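Local structure of hydrogenase maturation protease HycI (Thermococcus kodakarensis KOD1, 5ZBY) at residues V41-P44 with D45-I48; G52-P55 with E56-V59; A109-I112 with K113-G117. The protein probably acts as an endopeptidase of the A31 family that matures [NiFe] hydrogenase by cleaving off a C-terminal stretch. All coordinates share one frame; numbering follows the deposited sequence.

Interaction 1 of 3, residues V41-P44 with D45-I48; sequences VKTP and DVLI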
ATOM      1  N   VAL A  41       5.449  -1.574 -14.374  1.00 39.94           N
ATOM      2  CA  VAL A  41       4.852  -2.904 -14.349  1.00 32.64           C
ATOM      3  C   VAL A  41       3.815  -3.026 -15.439  1.00 49.77           C
ATOM      4  O   VAL A  41       2.783  -2.355 -15.385  1.00 57.67           O
ATOM      5  CB  VAL A  41       4.188  -3.198 -12.979  1.00 42.38           C
ATOM      6  CG1 VAL A  41       3.423  -4.524 -12.992  1.00 38.18           C
ATOM      7  CG2 VAL A  41       5.227  -3.177 -11.875  1.00 43.85           C
ATOM      8  N   LYS A  42       4.108  -3.823 -16.432  1.00 49.34           N
ATOM      9  CA  LYS A  42       3.088  -4.147 -17.362  1.00 58.52           C
ATOM     10  C   LYS A  42       3.025  -5.637 -17.511  1.00 45.47           C
ATOM     11  O   LYS A  42       3.912  -6.259 -18.015  1.00 52.10           O
ATOM     12  CB  LYS A  42       3.340  -3.430 -18.665  1.00 75.93           C
ATOM     13  CG  LYS A  42       3.379  -1.926 -18.473  1.00 80.72           C
ATOM     14  CD  LYS A  42       2.089  -1.420 -17.870  1.00 57.00           C
ATOM     15  CE  LYS A  42       0.947  -1.387 -18.860  1.00 82.43           C
ATOM     16  NZ  LYS A  42      -0.284  -0.759 -18.313  1.00 77.98           N
ATOM     17  N   THR A  43       1.947  -6.159 -16.990  1.00 41.95           N
ATOM     18  CA  THR A  43       1.548  -7.554 -17.026  1.00 41.79           C
ATOM     19  C   THR A  43       0.058  -7.600 -16.794  1.00 37.99           C
ATOM     20  O   THR A  43      -0.518  -6.791 -16.071  1.00 37.69           O
ATOM     21  CB  THR A  43       2.274  -8.391 -15.968  1.00 45.11           C
ATOM     22  OG1 THR A  43       2.006  -9.783 -16.182  1.00 59.16           O
ATOM     23  CG2 THR A  43       1.807  -7.984 -14.564  1.00 45.82           C
ATOM     24  N   PRO A  44      -0.591  -8.584 -17.368  1.00 41.83           N
ATOM     25  CA  PRO A  44      -2.047  -8.569 -17.270  1.00 26.71           C
ATOM     26  C   PRO A  44      -2.572  -9.164 -15.957  1.00 31.38           C
ATOM     27  O   PRO A  44      -3.756  -9.058 -15.627  1.00 32.44           O
ATOM     28  CB  PRO A  44      -2.438  -9.485 -18.447  1.00 32.48           C
ATOM     29  CG  PRO A  44      -1.288 -10.510 -18.426  1.00 42.48           C
ATOM     30  CD  PRO A  44      -0.102  -9.641 -18.283  1.00 56.31           C
ATOM     31  N   ASP A  45      -1.661  -9.776 -15.210  1.00 32.88           N
ATOM     32  CA  ASP A  45      -2.003 -10.408 -13.932  1.00 24.92           C
ATOM     33  C   ASP A  45      -1.915  -9.419 -12.780  1.00 25.30           C
ATOM     34  O   ASP A  45      -2.236  -9.798 -11.659  1.00 28.05           O
ATOM     35  CB  ASP A  45      -1.055 -11.540 -13.625  1.00 25.73           C
ATOM     36  CG  ASP A  45      -1.132 -12.662 -14.664  1.00 34.31           C
ATOM     37  OD1 ASP A  45      -0.088 -12.953 -15.268  1.00 39.16           O
ATOM     38  OD2 ASP A  45      -2.221 -13.239 -14.839  1.00 33.49           O
ATOM     39  N   VAL A  46      -1.511  -8.183 -13.060  1.00 24.78           N
ATOM     40  CA  VAL A  46      -1.343  -7.213 -11.964  1.00 25.99           C
ATOM     41  C   VAL A  46      -2.163  -5.941 -12.234  1.00 30.26           C
ATOM     42  O   VAL A  46      -2.129  -5.400 -13.346  1.00 30.50           O
ATOM     43  CB  VAL A  46       0.125  -6.839 -11.791  1.00 22.88           C
ATOM     44  CG1 VAL A  46       0.283  -5.718 -10.732  1.00 24.22           C
ATOM     45  CG2 VAL A  46       0.964  -8.046 -11.372  1.00 27.81           C
ATOM     46  N   LEU A  47      -2.892  -5.472 -11.220  1.00 25.39           N
ATOM     47  CA  LEU A  47      -3.611  -4.225 -11.267  1.00 22.26           C
ATOM     48  C   LEU A  47      -3.005  -3.264 -10.250  1.00 23.79           C
ATOM     49  O   LEU A  47      -2.883  -3.636  -9.088  1.00 25.75           O
ATOM     50  CB  LEU A  47      -5.073  -4.464 -10.958  1.00 24.44           C
ATOM     51  CG  LEU A  47      -5.980  -3.256 -10.744  1.00 27.61           C
ATOM     52  CD1 LEU A  47      -6.014  -2.353 -12.000  1.00 34.72           C
ATOM     53  CD2 LEU A  47      -7.370  -3.663 -10.304  1.00 28.22           C
ATOM     54  N   ILE A  48      -2.638  -2.059 -10.696  1.00 24.84           N
ATOM     55  CA  ILE A  48      -2.119  -1.002  -9.809  1.00 20.78           C
ATOM     56  C   ILE A  48      -3.164   0.097  -9.712  1.00 28.29           C
ATOM     57  O   ILE A  48      -3.648   0.632 -10.725  1.00 28.34           O
ATOM     58  CB  ILE A  48      -0.807  -0.412 -10.334  1.00 22.67           C
ATOM     59  CG1 ILE A  48       0.198  -1.485 -10.766  1.00 33.42           C
ATOM     60  CG2 ILE A  48      -0.198   0.555  -9.262  1.00 22.64           C
ATOM     61  CD1 ILE A  48       0.746  -2.287  -9.608  1.00 37.13           C
TER
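Thr-43 and Val-46 meet methyl against methyl across a tight reversal of the chain, their side chains set at a slant to one another. CG2 of Thr-43 presses on Val-46 CG2 at 3.3 Å and lies 3.4 Å from Val-46 CB, both closer than carbons usually come. The threonine torsion explains the crowding: with OG1 anti to the backbone N (chi1 -171°), CG2 falls between N and the carbonyl carbon and is turned to the valine. On the neighbouring branch, Val-46 CG1 touches Val-41 CG1 at 4.0 Å, and here the two valines cross at about a right angle. Each branch of Val-46 therefore has its own partner. At the corner, Asp-45 runs side by side with the ring of Pro-44, pointing the same way; its OD1 stands 4.2 Å from Pro-44 CG and 3.9 Å from Thr-43 OG1, a proximity too long for a bond. The backbone beneath is a type I beta turn from Thr-43 to Val-46, closed by a weak but fairly straight bond from Val-46 N to Thr-43 O (3.5 Å, 165° at the hydrogen). Chemically, the turn leading into strand 46-50 sets a crowded apolar methyl contact beside a weak backbone bond, and the apolar cluster extends to Leu-155 of helix 138-156, which touches both Val-41 and Val-46.

Interaction 2 of 3, residues G52-P55 with E56-V59; sequences GEMP and ESYV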
ATOM      1  N   GLY A  52      -5.930   7.152  -3.500  1.00 23.81           N
ATOM      2  CA  GLY A  52      -5.942   8.376  -2.702  1.00 23.36           C
ATOM      3  C   GLY A  52      -6.185   8.026  -1.256  1.00 28.61           C
ATOM      4  O   GLY A  52      -5.596   7.094  -0.734  1.00 26.11           O
ATOM      5  N   GLU A  53      -7.057   8.776  -0.592  1.00 27.13           N
ATOM      6  CA  GLU A  53      -7.420   8.455   0.754  1.00 22.66           C
ATOM      7  C   GLU A  53      -8.666   7.625   0.892  1.00 24.52           C
ATOM      8  O   GLU A  53      -9.195   7.452   1.990  1.00 28.10           O
ATOM      9  CB  GLU A  53      -7.568   9.769   1.556  1.00 24.42           C
ATOM     10  CG  GLU A  53      -6.248  10.530   1.688  1.00 27.13           C
ATOM     11  CD  GLU A  53      -6.499  11.886   2.312  1.00 35.65           C
ATOM     12  OE1 GLU A  53      -6.701  11.949   3.538  1.00 40.24           O
ATOM     13  OE2 GLU A  53      -6.532  12.880   1.561  1.00 34.33           O
ATOM     14  N   MET A  54      -9.131   7.005  -0.206  1.00 24.10           N
ATOM     15  CA  MET A  54     -10.411   6.316  -0.175  1.00 30.21           C
ATOM     16  C   MET A  54     -10.324   4.910  -0.745  1.00 27.66           C
ATOM     17  O   MET A  54     -11.006   4.578  -1.742  1.00 26.67           O
ATOM     18  CB  MET A  54     -11.470   7.162  -0.919  1.00 32.99           C
ATOM     19  CG  MET A  54     -11.708   8.493  -0.156  1.00 38.64           C
ATOM     20  SD  MET A  54     -13.414   8.993  -0.072  1.00 88.98           S
ATOM     21  CE  MET A  54     -14.113   7.565   0.751  1.00 62.47           C
ATOM     22  N   PRO A  55      -9.535   4.025  -0.119  1.00 23.16           N
ATOM     23  CA  PRO A  55      -9.494   2.651  -0.659  1.00 26.97           C
ATOM     24  C   PRO A  55     -10.845   1.959  -0.664  1.00 30.77           C
ATOM     25  O   PRO A  55     -11.093   1.117  -1.539  1.00 30.91           O
ATOM     26  CB  PRO A  55      -8.524   1.920   0.276  1.00 27.92           C
ATOM     27  CG  PRO A  55      -8.486   2.785   1.530  1.00 24.97           C
ATOM     28  CD  PRO A  55      -8.626   4.200   1.046  1.00 26.34           C
ATOM     29  N   GLU A  56     -11.731   2.352   0.249  1.00 30.30           N
ATOM     30  CA  GLU A  56     -13.062   1.757   0.325  1.00 31.43           C
ATOM     31  C   GLU A  56     -13.824   1.948  -0.968  1.00 30.56           C
ATOM     32  O   GLU A  56     -14.655   1.108  -1.327  1.00 33.15           O
ATOM     33  CB  GLU A  56     -13.863   2.372   1.483  1.00 30.57           C
ATOM     34  CG  GLU A  56     -14.022   3.873   1.392  1.00 36.57           C
ATOM     35  CD  GLU A  56     -13.016   4.632   2.273  1.00 47.40           C
ATOM     36  OE1 GLU A  56     -11.799   4.306   2.257  1.00 34.63           O
ATOM     37  OE2 GLU A  56     -13.441   5.550   3.013  1.00 44.14           O
ATOM     38  N   SER A  57     -13.535   3.028  -1.690  1.00 27.15           N
ATOM     39  CA  SER A  57     -14.199   3.276  -2.985  1.00 30.54           C
ATOM     40  C   SER A  57     -13.775   2.346  -4.125  1.00 36.30           C
ATOM     41  O   SER A  57     -14.405   2.361  -5.188  1.00 34.36           O
ATOM     42  CB  SER A  57     -13.956   4.707  -3.448  1.00 34.95           C
ATOM     43  OG  SER A  57     -14.326   5.674  -2.461  1.00 37.85           O
ATOM     44  N   TYR A  58     -12.726   1.556  -3.926  1.00 27.19           N
ATOM     45  CA  TYR A  58     -12.222   0.662  -4.962  1.00 25.18           C
ATOM     46  C   TYR A  58     -12.486  -0.830  -4.718  1.00 25.51           C
ATOM     47  O   TYR A  58     -12.006  -1.659  -5.480  1.00 28.95           O
ATOM     48  CB  TYR A  58     -10.706   0.923  -5.159  1.00 26.41           C
ATOM     49  CG  TYR A  58     -10.447   2.351  -5.593  1.00 24.35           C
ATOM     50  CD1 TYR A  58     -10.239   2.644  -6.939  1.00 30.85           C
ATOM     51  CD2 TYR A  58     -10.429   3.415  -4.666  1.00 26.03           C
ATOM     52  CE1 TYR A  58     -10.043   3.924  -7.378  1.00 25.65           C
ATOM     53  CE2 TYR A  58     -10.201   4.731  -5.098  1.00 25.33           C
ATOM     54  CZ  TYR A  58     -10.027   4.994  -6.445  1.00 28.62           C
ATOM     55  OH  TYR A  58      -9.824   6.277  -6.926  1.00 32.58           O
ATOM     56  N   VAL A  59     -13.270  -1.167  -3.705  1.00 26.66           N
ATOM     57  CA  VAL A  59     -13.415  -2.568  -3.340  1.00 25.06           C
ATOM     58  C   VAL A  59     -14.051  -3.364  -4.468  1.00 27.53           C
ATOM     59  O   VAL A  59     -13.626  -4.465  -4.728  1.00 29.31           O
ATOM     60  CB  VAL A  59     -14.208  -2.784  -2.042  1.00 28.69           C
ATOM     61  CG1 VAL A  59     -13.393  -2.239  -0.836  1.00 28.19           C
ATOM     62  CG2 VAL A  59     -15.532  -2.088  -2.089  1.00 35.35           C
TER
HETATM   63  O   HOH W   1     -11.703   6.996   4.057  1.00 66.64           O
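The ring of Tyr-58 turns its edge, not a face, to the preceding turn: the carbonyl oxygens of Met-54 and Pro-55 both lie at the rim in the ring plane, Met-54 O being 3.2 Å from Tyr-58 CD2. CG of the tyrosine is anti to its carbonyl carbon (chi1 -61°), which swings this edge back over the turn. The same two oxygens accept the backbone bonds of a 3-10 turn, Ser-57 N to Met-54 O at 3.0 Å and Tyr-58 N to Pro-55 O at 2.9 Å; in each the donor stands well above the carbonyl plane. Elsewhere on the turn, Met-54 and Glu-56 approach aslant, the methionine methyl CE reaching the carboxylate oxygen OE2 at 3.1 Å. Glu-56 folds back to get there, its CG held between N and the carbonyl carbon and the chain bent again at chi2, and this brings OE1 to 3.4 Å from Pro-55 CD. A water lies 2.5 Å from Glu-56 OE2, unusually close, and 3.3 Å from Glu-53 O, and could bridge the two. The carboxylate of Glu-53 leads elsewhere, to a salt bridge with Arg-24. Chemically, the Glu-56 carboxylate rests on C-H groups of Met-54 and Pro-55 with a water close to OE2, while Met-54 O faces the slightly positive C-H edge of Tyr-58, probably a favourable electrostatic contact.

Interaction 3 of 3, residues A109-I112 with K113-G117; sequences ASYI and KEQTG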
ATOM      1  N   ALA A 109     -10.039  -4.243   4.232  1.00 29.70           N
ATOM      2  CA  ALA A 109      -9.312  -5.472   4.000  1.00 30.61           C
ATOM      3  C   ALA A 109     -10.128  -6.722   4.335  1.00 30.39           C
ATOM      4  O   ALA A 109     -10.060  -7.712   3.621  1.00 29.57           O
ATOM      5  CB  ALA A 109      -7.973  -5.448   4.834  1.00 31.63           C
ATOM      6  N   SER A 110     -10.879  -6.665   5.447  1.00 29.08           N
ATOM      7  CA  SER A 110     -11.735  -7.797   5.842  1.00 27.41           C
ATOM      8  C   SER A 110     -12.845  -8.044   4.811  1.00 30.88           C
ATOM      9  O   SER A 110     -13.144  -9.182   4.471  1.00 32.72           O
ATOM     10  CB  SER A 110     -12.375  -7.553   7.212  1.00 34.17           C
ATOM     11  OG  SER A 110     -11.360  -7.407   8.222  1.00 35.34           O
ATOM     12  N   TYR A 111     -13.466  -6.956   4.359  1.00 29.19           N
ATOM     13  CA  TYR A 111     -14.470  -7.111   3.280  1.00 28.79           C
ATOM     14  C   TYR A 111     -13.866  -7.718   2.011  1.00 32.10           C
ATOM     15  O   TYR A 111     -14.401  -8.693   1.451  1.00 31.55           O
ATOM     16  CB  TYR A 111     -15.091  -5.759   2.978  1.00 28.03           C
ATOM     17  CG  TYR A 111     -16.075  -5.800   1.840  1.00 40.28           C
ATOM     18  CD1 TYR A 111     -17.366  -6.260   2.043  1.00 55.45           C
ATOM     19  CD2 TYR A 111     -15.716  -5.375   0.576  1.00 40.69           C
ATOM     20  CE1 TYR A 111     -18.283  -6.301   1.012  1.00 48.45           C
ATOM     21  CE2 TYR A 111     -16.641  -5.419  -0.482  1.00 43.55           C
ATOM     22  CZ  TYR A 111     -17.921  -5.875  -0.244  1.00 51.32           C
ATOM     23  OH  TYR A 111     -18.849  -5.919  -1.269  1.00 44.96           O
ATOM     24  N   ILE A 112     -12.749  -7.162   1.542  1.00 30.68           N
ATOM     25  CA  ILE A 112     -12.102  -7.721   0.346  1.00 30.22           C
ATOM     26  C   ILE A 112     -11.769  -9.218   0.478  1.00 35.46           C
ATOM     27  O   ILE A 112     -12.069 -10.029  -0.426  1.00 34.13           O
ATOM     28  CB  ILE A 112     -10.807  -6.938  -0.015  1.00 31.59           C
ATOM     29  CG1 ILE A 112     -11.166  -5.484  -0.371  1.00 31.43           C
ATOM     30  CG2 ILE A 112     -10.037  -7.720  -1.129  1.00 33.61           C
ATOM     31  CD1 ILE A 112      -9.985  -4.508  -0.484  1.00 31.35           C
ATOM     32  N   LYS A 113     -11.226  -9.621   1.626  1.00 28.76           N
ATOM     33  CA  LYS A 113     -10.817 -11.003   1.825  1.00 25.98           C
ATOM     34  C   LYS A 113     -12.036 -11.911   1.887  1.00 31.23           C
ATOM     35  O   LYS A 113     -12.024 -13.037   1.352  1.00 33.25           O
ATOM     36  CB  LYS A 113      -9.943 -11.157   3.115  1.00 25.55           C
ATOM     37  CG  LYS A 113      -9.458 -12.574   3.216  1.00 35.91           C
ATOM     38  CD  LYS A 113      -8.348 -12.750   4.215  1.00 37.32           C
ATOM     39  CE  LYS A 113      -7.780 -14.141   4.053  1.00 36.34           C
ATOM     40  NZ  LYS A 113      -6.601 -14.371   4.946  1.00 42.45           N
ATOM     41  N   GLU A 114     -13.112 -11.423   2.487  1.00 30.12           N
ATOM     42  CA  GLU A 114     -14.323 -12.238   2.547  1.00 32.71           C
ATOM     43  C   GLU A 114     -14.813 -12.494   1.133  1.00 38.99           C
ATOM     44  O   GLU A 114     -15.135 -13.639   0.785  1.00 40.17           O
ATOM     45  CB  GLU A 114     -15.418 -11.558   3.356  1.00 35.61           C
ATOM     46  CG  GLU A 114     -16.497 -12.526   3.878  1.00 44.97           C
ATOM     47  CD  GLU A 114     -17.416 -13.060   2.784  1.00101.22           C
ATOM     48  OE1 GLU A 114     -17.717 -12.287   1.850  1.00 69.93           O
ATOM     49  OE2 GLU A 114     -17.845 -14.236   2.861  1.00 92.87           O
ATOM     50  N   GLN A 115     -14.854 -11.423   0.345  1.00 34.34           N
ATOM     51  CA  GLN A 115     -15.372 -11.484  -1.043  1.00 32.38           C
ATOM     52  C   GLN A 115     -14.537 -12.318  -1.994  1.00 40.75           C
ATOM     53  O   GLN A 115     -15.081 -12.928  -2.928  1.00 41.62           O
ATOM     54  CB  GLN A 115     -15.494 -10.069  -1.607  1.00 35.05           C
ATOM     55  CG  GLN A 115     -16.542  -9.195  -0.933  1.00 43.88           C
ATOM     56  CD  GLN A 115     -17.933  -9.774  -1.070  1.00 77.73           C
ATOM     57  OE1 GLN A 115     -18.200 -10.551  -1.982  1.00 68.44           O
ATOM     58  NE2 GLN A 115     -18.827  -9.400  -0.165  1.00 71.53           N
ATOM     59  N   THR A 116     -13.230 -12.361  -1.785  1.00 34.51           N
ATOM     60  CA  THR A 116     -12.294 -12.922  -2.763  1.00 32.73           C
ATOM     61  C   THR A 116     -11.438 -14.093  -2.311  1.00 38.50           C
ATOM     62  O   THR A 116     -10.867 -14.798  -3.133  1.00 34.12           O
ATOM     63  CB  THR A 116     -11.285 -11.865  -3.219  1.00 33.50           C
ATOM     64  OG1 THR A 116     -10.496 -11.488  -2.080  1.00 33.55           O
ATOM     65  CG2 THR A 116     -11.978 -10.627  -3.740  1.00 39.85           C
ATOM     66  N   GLY A 117     -11.240 -14.233  -1.000  1.00 34.44           N
ATOM     67  CA  GLY A 117     -10.266 -15.198  -0.510  1.00 39.45           C
ATOM     68  C   GLY A 117      -8.823 -14.743  -0.627  1.00 35.67           C
ATOM     69  O   GLY A 117      -7.902 -15.504  -0.339  1.00 33.76           O
TER
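Regular i to i+4 backbone bonds open the stretch: Lys-113 N, Glu-114 N and Gln-115 N donate to Ala-109 O, Ser-110 O and Tyr-111 O respectively, each at 3.0 Å. One turn apart, Tyr-111 and Gln-115 pack together. CG of the glutamine sits over one face of the phenol ring in a CH-pi contact, 3.8 Å from the centroid and 17° off the ring normal. The glutamine chain then bends at chi2, carrying the amide out over the ring's rim, where NE2 comes within 3.4 Å of Tyr-111 CE1; amide and ring planes are 48° apart, so the two groups are not stacked flat. Ile-112 and Thr-116 lie side by side and point the same way. Two donors of Thr-116 grip Ile-112 O: Thr-116 N approaches nearly along the C=O axis at 2.9 Å, though its N-H is bent from the line, and Thr-116 OG1 bonds from above the carbonyl plane at 2.7 Å. The hydroxyl reaches back because OG1 lies between N and the carbonyl carbon (chi1 64°), and it also accepts a hydrogen bond from Ser-118 N. A valine in place of Thr-116 would remove the hydroxyl and would probably leave Ile-112 O with just the backbone N-H of that residue and Ser-118 N without its side-chain acceptor. Gly-117 N bonds to Lys-113 O, and Gly-117, with positive phi, is the first residue to leave the helix, the familiar glycine C' ending. Helix 105-116 packs on the mixed sheet through Ile-112, which touches Val-70 and Phe-72 of strand 69-75 and Ile-120 of strand 119-125.

Overall arrangement
Along the chain the three contacts come in series, and all lie in one alpha/beta domain built on a mixed five-stranded sheet. Interaction 1 turns the chain from helix 29-40 into strand 46-50, at one edge of the sheet; interaction 2 follows that strand and leads into helix 59-64; interaction 3 ends helix 105-116, ahead of strand 119-125. The centres of interactions 1 and 2 are about 19 Å apart; those of 1 and 3, about 20 Å apart, belong to contacts that do not touch, with nearest atoms about 10 Å apart. Interactions 2 and 3, centres about 14 Å apart, do meet: Val-59 CG2 packs on Tyr-111 CE2 at 3.9 Å. Interactions 1 and 2 are thus connections either side of strand 46-50, while interaction 3 forms the last turns of a helix that Val-59 packs against.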